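Side-chain contacts in DNA protection during starvation protein (Agrobacterium tumefaciens, PDB 1O9R), which protects DNA from oxidative damage by oxidising iron(II) with hydrogen peroxide and storing the product as a ferric mineral inside a hollow dodecamer, without binding DNA: residues H4-D9 against N13-V18; I19-E24 against R122-D127; T98-I103 against L107-E112. One frame throughout, in Å; residues are numbered along the deposited sequence.

Interaction 1. Residues H4-D9 against N13-V18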
# COMPACT_ATOMS: atom_id res chain seq x y z
N HIS A 4 12.61 27.95 -28.08
CA HIS A 4 13.70 27.73 -27.12
C HIS A 4 14.69 26.74 -27.71
O HIS A 4 14.31 25.83 -28.46
CB HIS A 4 13.11 27.19 -25.79
CG HIS A 4 12.22 28.24 -25.15
ND1 HIS A 4 12.77 29.23 -24.36
CD2 HIS A 4 10.90 28.45 -25.19
CE1 HIS A 4 11.79 30.03 -23.94
NE2 HIS A 4 10.66 29.57 -24.43
N LYS A 5 15.96 26.97 -27.45
CA LYS A 5 17.01 26.11 -27.95
C LYS A 5 17.06 24.76 -27.23
O LYS A 5 16.98 24.66 -26.00
CB LYS A 5 18.36 26.82 -27.79
CG LYS A 5 18.41 28.03 -28.76
CD LYS A 5 19.73 28.74 -28.55
CE LYS A 5 19.67 30.24 -28.39
NZ LYS A 5 20.90 30.73 -27.67
N THR A 6 17.26 23.73 -28.07
CA THR A 6 17.41 22.40 -27.47
C THR A 6 18.38 21.57 -28.29
O THR A 6 18.47 21.72 -29.52
CB THR A 6 16.06 21.70 -27.35
OG1 THR A 6 16.20 20.35 -26.90
CG2 THR A 6 15.26 21.63 -28.66
N LYS A 7 19.02 20.62 -27.64
CA LYS A 7 19.93 19.63 -28.23
C LYS A 7 19.08 18.61 -28.99
O LYS A 7 19.62 17.87 -29.83
CB LYS A 7 20.76 18.89 -27.19
CG LYS A 7 21.74 19.61 -26.28
CD LYS A 7 22.81 20.32 -27.11
CE LYS A 7 23.85 20.94 -26.17
NZ LYS A 7 24.93 21.57 -27.00
N ASN A 8 17.79 18.48 -28.73
CA ASN A 8 16.87 17.60 -29.44
C ASN A 8 17.02 17.78 -30.96
O ASN A 8 16.77 18.91 -31.41
CB ASN A 8 15.43 17.85 -28.98
CG ASN A 8 14.48 16.81 -29.47
OD1 ASN A 8 13.64 16.18 -28.71
ND2 ASN A 8 14.49 16.55 -30.75
N ASP A 9 17.44 16.75 -31.70
CA ASP A 9 17.79 16.97 -33.13
C ASP A 9 16.69 16.64 -34.10
O ASP A 9 16.95 16.50 -35.33
CB ASP A 9 19.08 16.24 -33.50
CG ASP A 9 18.99 14.74 -33.60
OD1 ASP A 9 17.92 14.15 -33.40
OD2 ASP A 9 20.01 14.06 -33.95
N ASN A 13 11.85 21.81 -39.27
CA ASN A 13 10.55 21.87 -39.94
C ASN A 13 9.60 20.85 -39.31
O ASN A 13 8.40 21.17 -39.20
CB ASN A 13 10.62 21.66 -41.45
CG ASN A 13 11.34 22.74 -42.22
OD1 ASN A 13 11.45 23.87 -41.75
ND2 ASN A 13 11.85 22.42 -43.40
N ALA A 14 10.12 19.69 -38.93
CA ALA A 14 9.28 18.69 -38.24
C ALA A 14 8.87 19.20 -36.85
O ALA A 14 7.68 19.04 -36.53
CB ALA A 14 10.02 17.36 -38.07
N LYS A 15 9.76 19.84 -36.14
CA LYS A 15 9.37 20.43 -34.85
C LYS A 15 8.23 21.41 -35.04
O LYS A 15 7.22 21.40 -34.28
CB LYS A 15 10.52 21.12 -34.16
CG LYS A 15 11.66 20.24 -33.63
CD LYS A 15 12.67 21.16 -32.95
CE LYS A 15 13.73 20.36 -32.18
NZ LYS A 15 14.98 20.25 -32.95
N SER A 16 8.35 22.32 -36.02
CA SER A 16 7.26 23.30 -36.18
C SER A 16 5.95 22.64 -36.52
O SER A 16 4.86 22.99 -35.98
CB SER A 16 7.73 24.23 -37.33
OG SER A 16 6.77 25.28 -37.56
N THR A 17 5.96 21.69 -37.45
CA THR A 17 4.73 21.00 -37.83
C THR A 17 4.07 20.32 -36.61
O THR A 17 2.86 20.39 -36.38
CB THR A 17 4.97 19.93 -38.90
OG1 THR A 17 5.48 20.63 -40.09
CG2 THR A 17 3.79 19.07 -39.32
N VAL A 18 4.94 19.59 -35.91
CA VAL A 18 4.33 18.77 -34.83
C VAL A 18 3.91 19.67 -33.68
O VAL A 18 2.89 19.36 -33.01
CB VAL A 18 5.27 17.67 -34.39
CG1 VAL A 18 4.81 16.97 -33.14
CG2 VAL A 18 5.43 16.66 -35.55
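Lys15 reaches out of the first turn of helix 12-42 to the backbone of Asn8 and the methyl group of Thr6. From CB the chain runs extended through CG and CD, then bends at its last torsion (chi4 99°). CE, at the bend, has the Thr6 methyl CG2 beside it at 4.0 Å and lies 3.5 Å from Asn8 O. The bend turns NZ onto Asn8 O, to which it donates a hydrogen bond of 2.7 Å. NZ stands 35° out of the plane of that carbonyl, with a C=O...N angle of 142°. NZ also donates to Leu10 O, just beyond the segment, so the ammonium group bridges two carbonyls of the chain leading into the helix. The loop is shaped in turn by an ST turn, in which Thr6 OG1 accepts from Asn8 N at 3.1 Å; this is the N-terminal tail of a Dps subunit, laid against a neighbour in the shell. Thr6 OG1 is also hydrogen-bonded to Glu155 OE2 of a neighbouring subunit. Asp9 OD1 stays 6.8 Å from Lys15 NZ and forms its salt bridge with Arg122 of the same neighbour.

Interaction 2. Residues I19-E24 against R122-D127; sequences IGILNE and RKAIDD
Asp127 meets Ile21 through its CB and not through its flat carboxylate. The fold is the four-helix bundle of the ferritin-like proteins, and here helices 12-42 and 103-130, running in roughly opposite directions, come near enough for the CA atoms of Ile21 and Ala124 to lie 6.6 Å apart. The carboxylate of Asp127 is engaged within its own helix: OD1 offers its syn lone pair, on the side of OD2, to Lys123 NZ at 2.7 Å, a salt bridge across one helical turn. With CG beside the backbone N (chi1 -66°), Asp127 leans back along the helix toward that lysine. OD2 has Glu130 close by, a like charge that Lys123 would be expected to offset in part. A small residue, Ala124, sits at the close approach of the two helices. Ile21 serves both sites on the partner helix with two different branches. Its CG2, placed opposite the backbone N, lies over the Ala124 methyl, while its CG1 arm extends to carry CD1 one turn further, to Asp127. Phe140 of helix 134-156 packs against both Ile21 and Ala124, so a third helix closes over this apolar patch. Arg122, on another side of its helix, forms a salt bridge with Asp148. The contact itself rests on two touches of equal length: Ile21 CG2 to Ala124 CB and Ile21 CD1 to Asp127 CB, each 3.7 Å.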
# COMPACT_ATOMS: atom_id res chain seq x y z
N ILE A 19 4.61 20.76 -33.32
CA ILE A 19 4.09 21.69 -32.31
C ILE A 19 2.69 22.13 -32.67
O ILE A 19 1.81 22.21 -31.81
CB ILE A 19 5.08 22.88 -32.17
CG1 ILE A 19 6.34 22.35 -31.42
CG2 ILE A 19 4.41 24.05 -31.44
CD1 ILE A 19 7.46 23.39 -31.51
N GLY A 20 2.41 22.46 -33.96
CA GLY A 20 1.06 22.87 -34.33
C GLY A 20 0.00 21.80 -34.10
O GLY A 20 -1.07 22.06 -33.59
N ILE A 21 0.37 20.55 -34.44
CA ILE A 21 -0.53 19.41 -34.23
C ILE A 21 -0.80 19.24 -32.72
O ILE A 21 -1.95 18.99 -32.34
CB ILE A 21 0.08 18.14 -34.82
CG1 ILE A 21 0.22 18.26 -36.37
CG2 ILE A 21 -0.75 16.91 -34.51
CD1 ILE A 21 1.14 17.15 -36.87
N LEU A 22 0.23 19.27 -31.92
CA LEU A 22 0.08 19.07 -30.45
C LEU A 22 -0.74 20.21 -29.86
O LEU A 22 -1.66 19.87 -29.12
CB LEU A 22 1.49 19.11 -29.85
CG LEU A 22 2.37 17.87 -30.12
CD1 LEU A 22 3.84 18.15 -29.92
CD2 LEU A 22 1.91 16.74 -29.17
N ASN A 23 -0.43 21.49 -30.15
CA ASN A 23 -1.24 22.53 -29.48
C ASN A 23 -2.67 22.47 -29.97
O ASN A 23 -3.57 22.83 -29.19
CB ASN A 23 -0.61 23.90 -29.74
CG ASN A 23 0.36 24.30 -28.65
OD1 ASN A 23 0.20 23.92 -27.47
ND2 ASN A 23 1.40 25.09 -28.94
N GLU A 24 -2.89 22.14 -31.26
CA GLU A 24 -4.30 22.05 -31.67
C GLU A 24 -5.05 20.97 -30.92
O GLU A 24 -6.16 21.14 -30.38
CB GLU A 24 -4.27 21.76 -33.19
CG GLU A 24 -5.71 21.58 -33.71
CD GLU A 24 -5.67 21.09 -35.16
OE1 GLU A 24 -5.28 19.95 -35.42
OE2 GLU A 24 -6.04 21.95 -35.97
N ARG A 122 -6.59 10.27 -33.85
CA ARG A 122 -6.26 9.25 -34.82
C ARG A 122 -5.48 9.85 -36.00
O ARG A 122 -4.47 9.34 -36.47
CB ARG A 122 -7.55 8.57 -35.32
CG ARG A 122 -7.41 7.30 -36.14
CD ARG A 122 -8.74 6.67 -36.64
NE ARG A 122 -9.92 7.01 -35.83
CZ ARG A 122 -10.04 6.46 -34.61
NH1 ARG A 122 -9.23 5.49 -34.18
NH2 ARG A 122 -11.04 6.86 -33.82
N LYS A 123 -5.98 11.02 -36.50
CA LYS A 123 -5.28 11.70 -37.61
C LYS A 123 -3.94 12.25 -37.14
O LYS A 123 -2.96 12.26 -37.89
CB LYS A 123 -6.20 12.85 -38.10
CG LYS A 123 -5.53 13.60 -39.28
CD LYS A 123 -6.58 14.53 -39.90
CE LYS A 123 -5.97 15.15 -41.16
NZ LYS A 123 -4.98 16.21 -40.85
N ALA A 124 -3.84 12.74 -35.88
CA ALA A 124 -2.59 13.26 -35.36
C ALA A 124 -1.51 12.20 -35.35
O ALA A 124 -0.34 12.59 -35.55
CB ALA A 124 -2.78 13.86 -33.95
N ILE A 125 -1.87 10.92 -35.09
CA ILE A 125 -0.80 9.91 -35.15
C ILE A 125 -0.20 9.90 -36.58
O ILE A 125 1.05 9.92 -36.65
CB ILE A 125 -1.43 8.54 -34.95
CG1 ILE A 125 -2.12 8.40 -33.57
CG2 ILE A 125 -0.41 7.41 -35.16
CD1 ILE A 125 -2.94 7.11 -33.47
N ASP A 126 -1.09 9.87 -37.54
CA ASP A 126 -0.51 9.77 -38.93
C ASP A 126 0.19 11.06 -39.31
O ASP A 126 1.28 10.98 -39.94
CB ASP A 126 -1.66 9.50 -39.89
CG ASP A 126 -2.39 8.20 -39.70
OD1 ASP A 126 -1.92 7.29 -38.97
OD2 ASP A 126 -3.49 8.02 -40.26
N ASP A 127 -0.33 12.22 -38.96
CA ASP A 127 0.39 13.46 -39.35
C ASP A 127 1.76 13.54 -38.68
O ASP A 127 2.71 14.12 -39.22
CB ASP A 127 -0.41 14.70 -39.09
CG ASP A 127 -1.66 14.80 -39.96
OD1 ASP A 127 -2.66 15.45 -39.65
OD2 ASP A 127 -1.65 14.13 -41.03

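Interaction 3. Residues T98-I103 against L107-E112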
# COMPACT_ATOMS: atom_id res chain seq x y z
N THR A 98 -25.84 23.43 -21.40
CA THR A 98 -25.93 23.49 -19.92
C THR A 98 -27.33 23.20 -19.44
O THR A 98 -27.57 23.30 -18.22
CB THR A 98 -25.43 24.85 -19.42
OG1 THR A 98 -26.17 25.92 -20.02
CG2 THR A 98 -23.98 25.03 -19.79
N ASP A 99 -28.26 22.94 -20.33
CA ASP A 99 -29.64 22.72 -19.96
C ASP A 99 -30.13 21.32 -20.24
O ASP A 99 -31.31 21.02 -20.33
CB ASP A 99 -30.54 23.74 -20.69
CG ASP A 99 -30.49 23.54 -22.18
OD1 ASP A 99 -31.37 24.16 -22.85
OD2 ASP A 99 -29.62 22.82 -22.70
N ILE A 100 -29.20 20.33 -20.26
CA ILE A 100 -29.61 18.93 -20.39
C ILE A 100 -29.30 18.18 -19.07
O ILE A 100 -28.41 18.63 -18.33
CB ILE A 100 -28.90 18.23 -21.54
CG1 ILE A 100 -27.38 18.43 -21.44
CG2 ILE A 100 -29.46 18.81 -22.87
CD1 ILE A 100 -26.67 17.39 -22.37
N TYR A 101 -30.13 17.24 -18.74
CA TYR A 101 -30.06 16.50 -17.47
C TYR A 101 -30.22 15.03 -17.65
O TYR A 101 -29.47 14.21 -17.09
CB TYR A 101 -31.17 17.03 -16.46
CG TYR A 101 -30.95 18.51 -16.25
CD1 TYR A 101 -31.72 19.46 -17.02
CD2 TYR A 101 -29.99 19.02 -15.46
CE1 TYR A 101 -31.49 20.78 -16.86
CE2 TYR A 101 -29.75 20.37 -15.31
CZ TYR A 101 -30.50 21.28 -16.04
OH TYR A 101 -30.27 22.61 -15.89
N LYS A 102 -31.17 14.55 -18.46
CA LYS A 102 -31.31 13.14 -18.70
C LYS A 102 -29.95 12.52 -19.09
O LYS A 102 -29.32 13.03 -20.01
CB LYS A 102 -32.30 12.86 -19.86
CG LYS A 102 -33.70 13.27 -19.33
CD LYS A 102 -34.81 12.58 -20.09
CE LYS A 102 -35.20 13.27 -21.38
NZ LYS A 102 -36.44 12.56 -21.89
N ILE A 103 -29.73 11.32 -18.55
CA ILE A 103 -28.40 10.70 -18.87
C ILE A 103 -28.27 10.40 -20.37
O ILE A 103 -27.18 10.56 -20.87
CB ILE A 103 -28.18 9.49 -17.99
CG1 ILE A 103 -27.96 10.13 -16.58
CG2 ILE A 103 -26.98 8.66 -18.43
CD1 ILE A 103 -28.02 9.11 -15.49
N LEU A 107 -25.15 11.38 -22.57
CA LEU A 107 -24.40 10.40 -23.35
C LEU A 107 -24.32 10.79 -24.82
O LEU A 107 -23.25 10.67 -25.39
CB LEU A 107 -25.04 9.01 -23.22
CG LEU A 107 -24.90 8.36 -21.82
CD1 LEU A 107 -25.78 7.13 -21.69
CD2 LEU A 107 -23.42 8.00 -21.61
N ASP A 108 -25.45 11.27 -25.41
CA ASP A 108 -25.30 11.62 -26.85
C ASP A 108 -24.38 12.79 -27.04
O ASP A 108 -23.61 12.80 -28.01
CB ASP A 108 -26.73 11.99 -27.36
CG ASP A 108 -27.60 10.78 -27.60
OD1 ASP A 108 -28.86 11.01 -27.58
OD2 ASP A 108 -27.14 9.65 -27.82
N ALA A 109 -24.40 13.80 -26.17
CA ALA A 109 -23.55 14.97 -26.27
C ALA A 109 -22.05 14.61 -26.07
O ALA A 109 -21.16 15.11 -26.77
CB ALA A 109 -24.02 16.07 -25.30
N LEU A 110 -21.86 13.70 -25.11
CA LEU A 110 -20.49 13.22 -24.87
C LEU A 110 -19.99 12.38 -26.05
O LEU A 110 -18.83 12.52 -26.43
CB LEU A 110 -20.48 12.37 -23.58
CG LEU A 110 -20.65 13.16 -22.29
CD1 LEU A 110 -21.04 12.21 -21.18
CD2 LEU A 110 -19.38 13.95 -21.96
N ILE A 111 -20.83 11.52 -26.58
CA ILE A 111 -20.42 10.67 -27.72
C ILE A 111 -19.99 11.54 -28.90
O ILE A 111 -19.00 11.28 -29.55
CB ILE A 111 -21.53 9.72 -28.11
CG1 ILE A 111 -21.65 8.60 -27.04
CG2 ILE A 111 -21.31 9.09 -29.50
CD1 ILE A 111 -22.97 7.85 -27.05
N GLU A 112 -20.73 12.66 -29.15
CA GLU A 112 -20.32 13.49 -30.27
C GLU A 112 -18.92 14.07 -30.06
O GLU A 112 -18.12 14.11 -31.00
CB GLU A 112 -21.33 14.63 -30.53
CG GLU A 112 -22.66 14.16 -31.09
CD GLU A 112 -23.57 15.32 -31.49
OE1 GLU A 112 -23.23 16.53 -31.34
OE2 GLU A 112 -24.67 14.95 -31.99
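At the start of helix 103-130, one of the four long helices of the ferritin-like bundle, Ile103 and Leu107 meet one turn apart, with Lys102 just before them at the N-cap position. Leu107 N donates to Ile103 O at 2.8 Å, the i to i+4 bond of the first turn. The two side chains lie on the same flank of the helix and cross at a slant: Ile103 CG2, set opposite its backbone N, rests 3.8 Å from Leu107 CD1. Leu107 also folds over the carbonyl it bonds to, its CG only 3.3 Å from Ile103 O. Beyond it, Leu154 of helix 134-156 continues the apolar layer. Ile103 is about 10 Å, side chain to side chain, from the iron ligand His40, which places this helix start near the ferroxidase region without making it part of the metal site. Next to Ile100 in the loop, Tyr101 hydrogen-bonds through OH to Thr79 of a neighbouring subunit. Ile100 itself turns back toward the helix, its CG1 held between the backbone N and the carbonyl carbon (chi1 52°). That torsion carries CD1 to 4.2 Å from Ala109 CB.

In the fold
From the N terminus, interaction 1 comes first, closing a very short loop between the tail at 4-9 and the beginning of helix 12-42. Interaction 2 takes up the same helix where interaction 1 leaves off and closes a long loop of 97 residues, joining helix 12-42 to helix 103-130. Nested inside that loop is interaction 3, again short, where the segment after helix 84-90 folds onto the opening turns of helix 103-130. Nothing crosses. Interactions 2 and 3 share helix 103-130, their centres about 27 Å apart, while interactions 1 and 3 lie on opposite sides of the chain's centre, about 40 Å apart between centres.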